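Local atomic coordinates of maleate cis-trans isomerase (Pseudomonas putida, PDB entry 4FQ5), a protein that probably catalyses the cis-trans isomerisation of the C2-C3 double bond of maleate, yielding fumarate. Residues 36-41 with 220-225; 67-72 with 101-106; 42-47 with 225-230. The protein carries 1 engineered substitution. One frame throughout, in Å; residues are numbered along the deposited sequence.

Interaction 1. Residues 36-41 with 220-225; sequences SSNITM and AAVQMP. Engineered in segment 220-225: Ala221 (natural residue Cys). With MAE (maleic acid), chain C.
Gln223 pushes its carboxamide against the backbone of Ser37, Asn38, Ile39 and Thr40 and is held at both ends. OE1 accepts two amide hydrogens. Ile39 N, 2.9 Å from Gln223 OE1, lies in the carbonyl plane on a lone pair, whereas Thr40 N, 3.3 Å from Gln223 OE1, approaches nearly in line with the C=O bond. Gln223 NE2 donates to Ser37 O at 2.9 Å, from above the carbonyl plane, and also binds Asn190 O, so the amide can hardly flip. A bend at chi2 (73°) turns it into this position. A short bond of 2.5 Å runs from Thr40 OG1 to Gln223 O. The two segments are loops following strands 27-35 and 215-217, each an inner strand of one of the two four-stranded parallel sheets (order 2-1-3-4), and they meet over the bound maleic acid. There the Asn38 side chain slides past that of Gln223 in the opposite direction, amide planes 26° apart. Asn38 OD1 accepts from Met41 N in an Asx motif, and Asn38 ND2 is left to donate to O1 of the ligand at 2.7 Å. Val222 N and Gln223 N bind the ligand's O4 and O2. Packing is tight around Val222, whose CG1 abuts Asn38 ND2; its CG2 is modelled 3.3 Å from Met41 CE, shorter than a normal contact and perhaps strained. The partly exposed Pro225 marks the looser side, where its CA is 3.9 Å from Thr40 CG2; of the Ile39 side chain, CG1 comes nearest, 3.8 Å from Gln223 OE1.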
loop_
_atom_site.group_PDB
_atom_site.type_symbol
_atom_site.label_atom_id
_atom_site.label_comp_id
_atom_site.label_asym_id
_atom_site.label_seq_id
_atom_site.Cartn_x
_atom_site.Cartn_y
_atom_site.Cartn_z
ATOM N N SER A 36 10.802 22.718 -13.114
ATOM C CA SER A 36 11.183 21.578 -13.955
ATOM C C SER A 36 12.198 20.641 -13.268
ATOM O O SER A 36 12.121 19.413 -13.412
ATOM C CB SER A 36 11.727 22.061 -15.297
ATOM O OG SER A 36 12.925 22.801 -15.122
ATOM N N SER A 37 13.130 21.228 -12.518
ATOM C CA SER A 37 14.180 20.471 -11.835
ATOM C C SER A 37 13.744 19.929 -10.467
ATOM O O SER A 37 14.500 19.194 -9.820
ATOM C CB SER A 37 15.417 21.343 -11.658
ATOM O OG SER A 37 15.101 22.483 -10.894
ATOM N N ASN A 38 12.542 20.302 -10.028
ATOM C CA ASN A 38 12.031 19.847 -8.742
ATOM C C ASN A 38 11.614 18.379 -8.821
ATOM O O ASN A 38 10.904 17.980 -9.745
ATOM C CB ASN A 38 10.872 20.733 -8.268
ATOM C CG ASN A 38 10.438 20.425 -6.844
ATOM O OD1 ASN A 38 9.809 19.407 -6.581
ATOM N ND2 ASN A 38 10.770 21.317 -5.917
ATOM N N ILE A 39 12.079 17.587 -7.855
ATOM C CA ILE A 39 11.727 16.164 -7.754
ATOM C C ILE A 39 11.045 15.846 -6.421
ATOM O O ILE A 39 10.355 14.831 -6.288
ATOM C CB ILE A 39 12.955 15.235 -7.933
ATOM C CG1 ILE A 39 14.087 15.611 -6.970
ATOM C CG2 ILE A 39 13.439 15.239 -9.380
ATOM C CD1 ILE A 39 15.015 14.457 -6.641
ATOM N N THR A 40 11.223 16.728 -5.445
ATOM C CA THR A 40 10.790 16.453 -4.074
ATOM C C THR A 40 9.292 16.655 -3.862
ATOM O O THR A 40 8.670 15.894 -3.122
ATOM C CB THR A 40 11.634 17.255 -3.061
ATOM O OG1 THR A 40 13.008 16.893 -3.218
ATOM C CG2 THR A 40 11.209 16.991 -1.616
ATOM N N MET A 41 8.705 17.662 -4.511
ATOM C CA MET A 41 7.262 17.866 -4.412
ATOM C C MET A 41 6.501 16.634 -4.901
ATOM O O MET A 41 5.553 16.185 -4.250
ATOM C CB MET A 41 6.804 19.112 -5.175
ATOM C CG MET A 41 5.359 19.507 -4.882
ATOM S SD MET A 41 5.143 20.553 -3.421
ATOM C CE MET A 41 6.113 19.703 -2.190
ATOM N N ALA A 220 11.434 25.608 4.218
ATOM C CA ALA A 220 10.591 26.593 3.539
ATOM C C ALA A 220 10.529 26.261 2.056
ATOM O O ALA A 220 9.612 26.680 1.355
ATOM C CB ALA A 220 11.136 28.001 3.744
ATOM N N ALA A 221 11.515 25.507 1.588
ATOM C CA ALA A 221 11.584 25.094 0.198
ATOM C C ALA A 221 10.934 23.743 -0.009
ATOM O O ALA A 221 10.853 22.911 0.901
ATOM C CB ALA A 221 13.023 25.048 -0.276
ATOM N N VAL A 222 10.513 23.527 -1.240
ATOM C CA VAL A 222 9.796 22.343 -1.621
ATOM C C VAL A 222 10.743 21.330 -2.286
ATOM O O VAL A 222 10.421 20.148 -2.391
ATOM C CB VAL A 222 8.578 22.788 -2.462
ATOM C CG1 VAL A 222 8.473 22.069 -3.792
ATOM C CG2 VAL A 222 7.305 22.708 -1.632
ATOM N N GLN A 223 11.929 21.783 -2.694
ATOM C CA GLN A 223 12.944 20.873 -3.240
ATOM C C GLN A 223 13.751 20.127 -2.168
ATOM O O GLN A 223 14.183 19.000 -2.396
ATOM C CB GLN A 223 13.898 21.603 -4.195
ATOM C CG GLN A 223 14.956 20.724 -4.857
ATOM C CD GLN A 223 14.410 19.815 -5.946
ATOM O OE1 GLN A 223 13.385 19.140 -5.772
ATOM N NE2 GLN A 223 15.114 19.770 -7.075
ATOM N N MET A 224 13.972 20.759 -1.020
ATOM C CA MET A 224 14.791 20.146 0.021
ATOM C C MET A 224 13.984 19.079 0.756
ATOM O O MET A 224 12.975 19.400 1.373
ATOM C CB MET A 224 15.284 21.201 1.009
ATOM C CG MET A 224 16.199 20.623 2.069
ATOM S SD MET A 224 17.027 21.867 3.064
ATOM C CE MET A 224 15.697 22.520 4.061
ATOM N N PRO A 225 14.420 17.806 0.681
ATOM C CA PRO A 225 13.697 16.726 1.364
ATOM C C PRO A 225 13.695 16.930 2.870
ATOM O O PRO A 225 14.721 17.297 3.449
ATOM C CB PRO A 225 14.499 15.464 1.004
ATOM C CG PRO A 225 15.338 15.839 -0.164
ATOM C CD PRO A 225 15.607 17.309 -0.040
HETATM C C1 MAE C . 11.964 24.493 -5.205
HETATM O O1 MAE C . 12.162 23.591 -6.035
HETATM O O2 MAE C . 12.226 24.386 -3.998
HETATM C C2 MAE C . 11.415 25.765 -5.698
HETATM C C3 MAE C . 10.874 26.696 -4.933
HETATM C C4 MAE C . 10.708 26.601 -3.465
HETATM O O3 MAE C . 11.362 27.362 -2.759
HETATM O O4 MAE C . 9.905 25.812 -2.956
#

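Interaction 2. Residues 67-72 with 101-106; sequences MRMKHV and YACLVA. With MAE (maleic acid), chain C.
Met67 lays its terminal methyl over a face of the Tyr101 ring: CE is 4.0 Å from the ring centroid and displaced toward the rim, nearest to CZ, a CH-pi contact. SD stands obliquely to the same ring, which adds a Met-aromatic component. The torsions explain the reach. Met67 starts with CG between the backbone N and the carbonyl carbon (chi1 42°), then runs fully extended, so that it meets the tyrosine at about a right angle. Tyr101 OH has a weak hydrogen bond to Asp81. With a serine in place of Tyr101, the Met67 methyl would probably lose the aromatic face it rests on and Asp81 its weak phenolic partner. Met69 is extended as far as SD and bent at chi3 (76°), which brings its CE to 4.3 Å from Cys103 SG and 3.8 Å from C2 of the maleic acid. Val72 CG1 meets Val105 CG1 at 3.9 Å beside the ligand. Cys103, the N-cap of helix 104-108, holds SG opposite its own backbone N (chi1 -175°), and a covalent bond of 1.9 Å joins this SG to ligand C3. Leu104 N and Val105 N, the first amides of the helix, make weak hydrogen bonds to ligand O4 and O3. The chemistry is thus that of a sulfur attached to a substrate carbon, consistent with a nucleophilic cysteine, while the helix start would help to stabilise the adjoining carboxylate.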
loop_
_atom_site.group_PDB
_atom_site.type_symbol
_atom_site.label_atom_id
_atom_site.label_comp_id
_atom_site.label_asym_id
_atom_site.label_seq_id
_atom_site.Cartn_x
_atom_site.Cartn_y
_atom_site.Cartn_z
ATOM N N MET A 67 7.326 24.278 -15.015
ATOM C CA MET A 67 7.808 25.611 -15.368
ATOM C C MET A 67 9.324 25.607 -15.157
ATOM O O MET A 67 9.802 25.310 -14.063
ATOM C CB MET A 67 7.122 26.673 -14.498
ATOM C CG MET A 67 6.975 26.298 -13.024
ATOM S SD MET A 67 6.142 27.560 -12.051
ATOM C CE MET A 67 6.516 27.032 -10.394
ATOM N N ARG A 68 10.077 25.907 -16.207
ATOM C CA ARG A 68 11.525 25.697 -16.187
ATOM C C ARG A 68 12.283 26.540 -15.173
ATOM O O ARG A 68 12.123 27.758 -15.118
ATOM C CB ARG A 68 12.137 25.889 -17.570
ATOM C CG ARG A 68 12.113 24.634 -18.422
ATOM C CD ARG A 68 13.153 24.717 -19.521
ATOM N NE ARG A 68 14.363 23.966 -19.197
ATOM C CZ ARG A 68 15.536 24.131 -19.799
ATOM N NH1 ARG A 68 15.678 25.039 -20.758
ATOM N NH2 ARG A 68 16.568 23.386 -19.443
ATOM N N MET A 69 13.090 25.855 -14.368
ATOM C CA MET A 69 14.084 26.472 -13.490
ATOM C C MET A 69 15.113 25.418 -13.099
ATOM O O MET A 69 14.750 24.296 -12.747
ATOM C CB MET A 69 13.453 27.064 -12.227
ATOM C CG MET A 69 14.497 27.478 -11.197
ATOM S SD MET A 69 13.854 28.325 -9.756
ATOM C CE MET A 69 13.142 26.954 -8.841
ATOM N N LYS A 70 16.388 25.791 -13.170
ATOM C CA LYS A 70 17.495 24.912 -12.801
ATOM C C LYS A 70 18.276 25.469 -11.609
ATOM O O LYS A 70 18.863 24.711 -10.845
ATOM C CB LYS A 70 18.440 24.712 -13.984
ATOM C CG LYS A 70 17.804 24.060 -15.206
ATOM C CD LYS A 70 18.730 24.116 -16.411
ATOM C CE LYS A 70 19.808 23.043 -16.361
ATOM N NZ LYS A 70 19.252 21.665 -16.528
ATOM N N HIS A 71 18.284 26.794 -11.465
ATOM C CA HIS A 71 19.013 27.459 -10.388
ATOM C C HIS A 71 18.138 28.456 -9.714
ATOM O O HIS A 71 17.436 29.225 -10.375
ATOM C CB HIS A 71 20.288 28.121 -10.911
ATOM C CG HIS A 71 21.232 27.152 -11.582
ATOM N ND1 HIS A 71 22.216 26.521 -10.917
ATOM C CD2 HIS A 71 21.287 26.692 -12.899
ATOM C CE1 HIS A 71 22.877 25.707 -11.766
ATOM N NE2 HIS A 71 22.301 25.812 -12.977
ATOM N N VAL A 72 18.168 28.444 -8.384
ATOM C CA VAL A 72 17.266 29.261 -7.582
ATOM C C VAL A 72 17.875 30.652 -7.400
ATOM O O VAL A 72 18.520 30.940 -6.385
ATOM C CB VAL A 72 16.945 28.594 -6.221
ATOM C CG1 VAL A 72 15.818 29.332 -5.511
ATOM C CG2 VAL A 72 16.571 27.125 -6.418
ATOM N N TYR A 101 0.632 25.275 -6.526
ATOM C CA TYR A 101 1.832 25.920 -7.052
ATOM C C TYR A 101 2.929 25.622 -6.043
ATOM O O TYR A 101 2.888 26.105 -4.909
ATOM C CB TYR A 101 1.584 27.426 -7.183
ATOM C CG TYR A 101 2.693 28.263 -7.792
ATOM C CD1 TYR A 101 2.504 28.908 -9.012
ATOM C CD2 TYR A 101 3.912 28.455 -7.129
ATOM C CE1 TYR A 101 3.500 29.704 -9.573
ATOM C CE2 TYR A 101 4.918 29.240 -7.685
ATOM C CZ TYR A 101 4.703 29.870 -8.905
ATOM O OH TYR A 101 5.684 30.661 -9.466
ATOM N N ALA A 102 3.907 24.822 -6.462
ATOM C CA ALA A 102 4.891 24.237 -5.543
ATOM C C ALA A 102 5.969 25.179 -4.972
ATOM O O ALA A 102 6.347 25.042 -3.811
ATOM C CB ALA A 102 5.541 23.019 -6.179
ATOM N N CYS A 103 6.467 26.140 -5.729
ATOM C CA CYS A 103 7.641 26.882 -5.270
ATOM C C CYS A 103 7.354 28.113 -4.399
ATOM O O CYS A 103 6.928 29.155 -4.851
ATOM C CB CYS A 103 8.514 27.254 -6.458
ATOM S SG CYS A 103 10.079 28.042 -6.088
ATOM N N LEU A 104 7.645 27.949 -3.130
ATOM C CA LEU A 104 7.446 28.960 -2.089
ATOM C C LEU A 104 8.182 30.266 -2.384
ATOM O O LEU A 104 7.593 31.338 -2.317
ATOM C CB LEU A 104 7.912 28.385 -0.741
ATOM C CG LEU A 104 8.079 29.061 0.637
ATOM C CD1 LEU A 104 8.776 30.419 0.646
ATOM C CD2 LEU A 104 6.796 29.099 1.447
ATOM N N VAL A 105 9.470 30.166 -2.700
ATOM C CA VAL A 105 10.306 31.351 -2.860
ATOM C C VAL A 105 9.966 32.160 -4.127
ATOM O O VAL A 105 10.137 33.378 -4.158
ATOM C CB VAL A 105 11.814 31.014 -2.749
ATOM C CG1 VAL A 105 12.340 30.340 -4.013
ATOM C CG2 VAL A 105 12.614 32.261 -2.408
ATOM N N ALA A 106 9.473 31.476 -5.154
ATOM C CA ALA A 106 9.082 32.124 -6.403
ATOM C C ALA A 106 7.923 33.083 -6.157
ATOM O O ALA A 106 7.896 34.194 -6.693
ATOM C CB ALA A 106 8.696 31.081 -7.435
HETATM C C1 MAE C . 11.964 24.493 -5.205
HETATM O O1 MAE C . 12.162 23.591 -6.035
HETATM O O2 MAE C . 12.226 24.386 -3.998
HETATM C C2 MAE C . 11.415 25.765 -5.698
HETATM C C3 MAE C . 10.874 26.696 -4.933
HETATM C C4 MAE C . 10.708 26.601 -3.465
HETATM O O3 MAE C . 11.362 27.362 -2.759
HETATM O O4 MAE C . 9.905 25.812 -2.956
#

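Interaction 3. Residues 42-47 with 225-230; sequences ETEIPA and PSLNAI
Glu44 OE2 takes two consecutive backbone amides, those of Ser226 and Leu227. The bond from Ser226 N, 2.9 Å to Glu44 OE2, uses the syn lone pair, whereas Leu227 N, 3.1 Å from Glu44 OE2, comes from above the carboxylate plane (53° out of it) along an almost straight N-H...O line of 172°. In fold terms, helix 41-52, which follows strand 27-35, an inner strand of one parallel sheet, is fastened here to the loop that leads from strand 215-217 of the other sheet to helix 230-237. The second carboxylate oxygen works through water. Two waters each donate to Glu44 OE1, both at 2.7 Å, and both bind Ser226 OG: the first donates to it and the second accepts from it. Glu44 OE1 and Ser226 OG are therefore joined by a double water bridge, without touching directly. With two amides and two waters around it, the buried carboxylate is well satisfied, and these donors would be expected to favour its ionised form. The chain carrying it is extended (chi2 -169°), which spans the distance from the helix to the loop. Outward from the polar group, the Leu227 side chain slides past that of Glu44 in the opposite direction, with Leu227 CB 3.6 Å from Glu44 CD. Beside it, Pro225 CA abuts Glu44 OE2, while Ala245 of helix 244-255 touches the glutamate from elsewhere in the chain. Three residues beyond Glu44 on helix 41-52, at the partly exposed margin, Ala47 CB rests 3.9 Å from Leu227 CD2.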
loop_
_atom_site.group_PDB
_atom_site.type_symbol
_atom_site.label_atom_id
_atom_site.label_comp_id
_atom_site.label_asym_id
_atom_site.label_seq_id
_atom_site.Cartn_x
_atom_site.Cartn_y
_atom_site.Cartn_z
ATOM N N GLU A 42 6.940 16.094 -6.035
ATOM C CA GLU A 42 6.373 14.875 -6.601
ATOM C C GLU A 42 6.727 13.601 -5.815
ATOM O O GLU A 42 6.254 12.516 -6.146
ATOM C CB GLU A 42 6.773 14.740 -8.069
ATOM C CG GLU A 42 6.037 15.735 -8.967
ATOM C CD GLU A 42 6.753 16.003 -10.276
ATOM O OE1 GLU A 42 8.004 16.082 -10.298
ATOM O OE2 GLU A 42 6.059 16.136 -11.295
ATOM N N THR A 43 7.548 13.748 -4.779
ATOM C CA THR A 43 7.903 12.635 -3.901
ATOM C C THR A 43 7.130 12.723 -2.591
ATOM O O THR A 43 6.487 11.760 -2.181
ATOM C CB THR A 43 9.427 12.591 -3.651
ATOM O OG1 THR A 43 10.089 12.457 -4.912
ATOM C CG2 THR A 43 9.822 11.393 -2.756
ATOM N N GLU A 44 7.163 13.890 -1.956
ATOM C CA GLU A 44 6.599 14.040 -0.618
ATOM C C GLU A 44 5.082 14.172 -0.583
ATOM O O GLU A 44 4.440 13.634 0.319
ATOM C CB GLU A 44 7.283 15.176 0.140
ATOM C CG GLU A 44 8.770 14.912 0.333
ATOM C CD GLU A 44 9.439 15.873 1.298
ATOM O OE1 GLU A 44 8.845 16.917 1.633
ATOM O OE2 GLU A 44 10.571 15.584 1.724
ATOM N N ILE A 45 4.500 14.877 -1.550
ATOM C CA ILE A 45 3.036 14.994 -1.610
ATOM C C ILE A 45 2.393 13.620 -1.878
ATOM O O ILE A 45 1.455 13.242 -1.179
ATOM C CB ILE A 45 2.560 16.100 -2.597
ATOM C CG1 ILE A 45 2.468 17.463 -1.905
ATOM C CG2 ILE A 45 1.170 15.820 -3.146
ATOM C CD1 ILE A 45 3.702 17.879 -1.144
ATOM N N PRO A 46 2.900 12.860 -2.869
ATOM C CA PRO A 46 2.366 11.503 -3.005
ATOM C C PRO A 46 2.664 10.590 -1.805
ATOM O O PRO A 46 1.805 9.796 -1.424
ATOM C CB PRO A 46 3.035 10.989 -4.286
ATOM C CG PRO A 46 3.226 12.238 -5.095
ATOM C CD PRO A 46 3.669 13.253 -4.065
ATOM N N ALA A 47 3.851 10.707 -1.210
ATOM C CA ALA A 47 4.155 9.922 -0.009
ATOM C C ALA A 47 3.118 10.194 1.094
ATOM O O ALA A 47 2.557 9.254 1.640
ATOM C CB ALA A 47 5.568 10.199 0.493
ATOM N N PRO A 225 14.420 17.806 0.681
ATOM C CA PRO A 225 13.697 16.726 1.364
ATOM C C PRO A 225 13.695 16.930 2.870
ATOM O O PRO A 225 14.721 17.297 3.449
ATOM C CB PRO A 225 14.499 15.464 1.004
ATOM C CG PRO A 225 15.338 15.839 -0.164
ATOM C CD PRO A 225 15.607 17.309 -0.040
ATOM N N SER A 226 12.552 16.711 3.503
ATOM C CA SER A 226 12.464 16.891 4.944
ATOM C C SER A 226 11.490 15.926 5.591
ATOM O O SER A 226 11.547 15.708 6.797
ATOM C CB SER A 226 12.070 18.329 5.286
ATOM O OG SER A 226 10.763 18.614 4.820
ATOM N N LEU A 227 10.598 15.347 4.789
ATOM C CA LEU A 227 9.532 14.500 5.323
ATOM C C LEU A 227 10.030 13.420 6.294
ATOM O O LEU A 227 9.451 13.231 7.359
ATOM C CB LEU A 227 8.701 13.882 4.194
ATOM C CG LEU A 227 7.517 12.992 4.594
ATOM C CD1 LEU A 227 6.579 13.726 5.536
ATOM C CD2 LEU A 227 6.776 12.509 3.354
ATOM N N ASN A 228 11.110 12.739 5.931
ATOM C CA ASN A 228 11.638 11.640 6.736
ATOM C C ASN A 228 12.336 12.055 8.042
ATOM O O ASN A 228 12.759 11.191 8.821
ATOM C CB ASN A 228 12.556 10.759 5.880
ATOM C CG ASN A 228 11.790 9.975 4.827
ATOM O OD1 ASN A 228 10.636 9.603 5.034
ATOM N ND2 ASN A 228 12.435 9.700 3.700
ATOM N N ALA A 229 12.443 13.363 8.284
ATOM C CA ALA A 229 13.042 13.880 9.514
ATOM C C ALA A 229 12.032 14.577 10.419
ATOM O O ALA A 229 12.354 14.930 11.554
ATOM C CB ALA A 229 14.210 14.815 9.196
ATOM N N ILE A 230 10.811 14.757 9.925
ATOM C CA ILE A 230 9.794 15.542 10.631
ATOM C C ILE A 230 9.441 15.005 12.024
ATOM O O ILE A 230 9.425 15.767 13.003
ATOM C CB ILE A 230 8.513 15.719 9.779
ATOM C CG1 ILE A 230 8.796 16.682 8.613
ATOM C CG2 ILE A 230 7.351 16.206 10.640
ATOM C CD1 ILE A 230 7.634 16.894 7.666
HETATM O O HOH W 1 8.225 17.691 4.135
HETATM O O HOH W 2 10.478 18.997 2.158
#

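From the N terminus, strand 27-35 leads into 36-41 and on to 42-47, so the first segments of interactions 1 and 3 are adjacent. Segments 67-72 and 101-106 come next, and interaction 2 closes the shortest loop, 28 residues, joining the ends of two strands of the first sheet. After strand 215-217 the chain returns: 220-225 closes interaction 1 and 225-230, directly following, closes interaction 3. The loop of interaction 2 lies within these two long ones, which cross, share Pro225 and tie the first sheet's half to the second. Ser37 OG and Met69 O connect interactions 1 and 2, and both reach the maleic acid. Interactions 2 and 3 do not touch; their centres are about 17 Å apart.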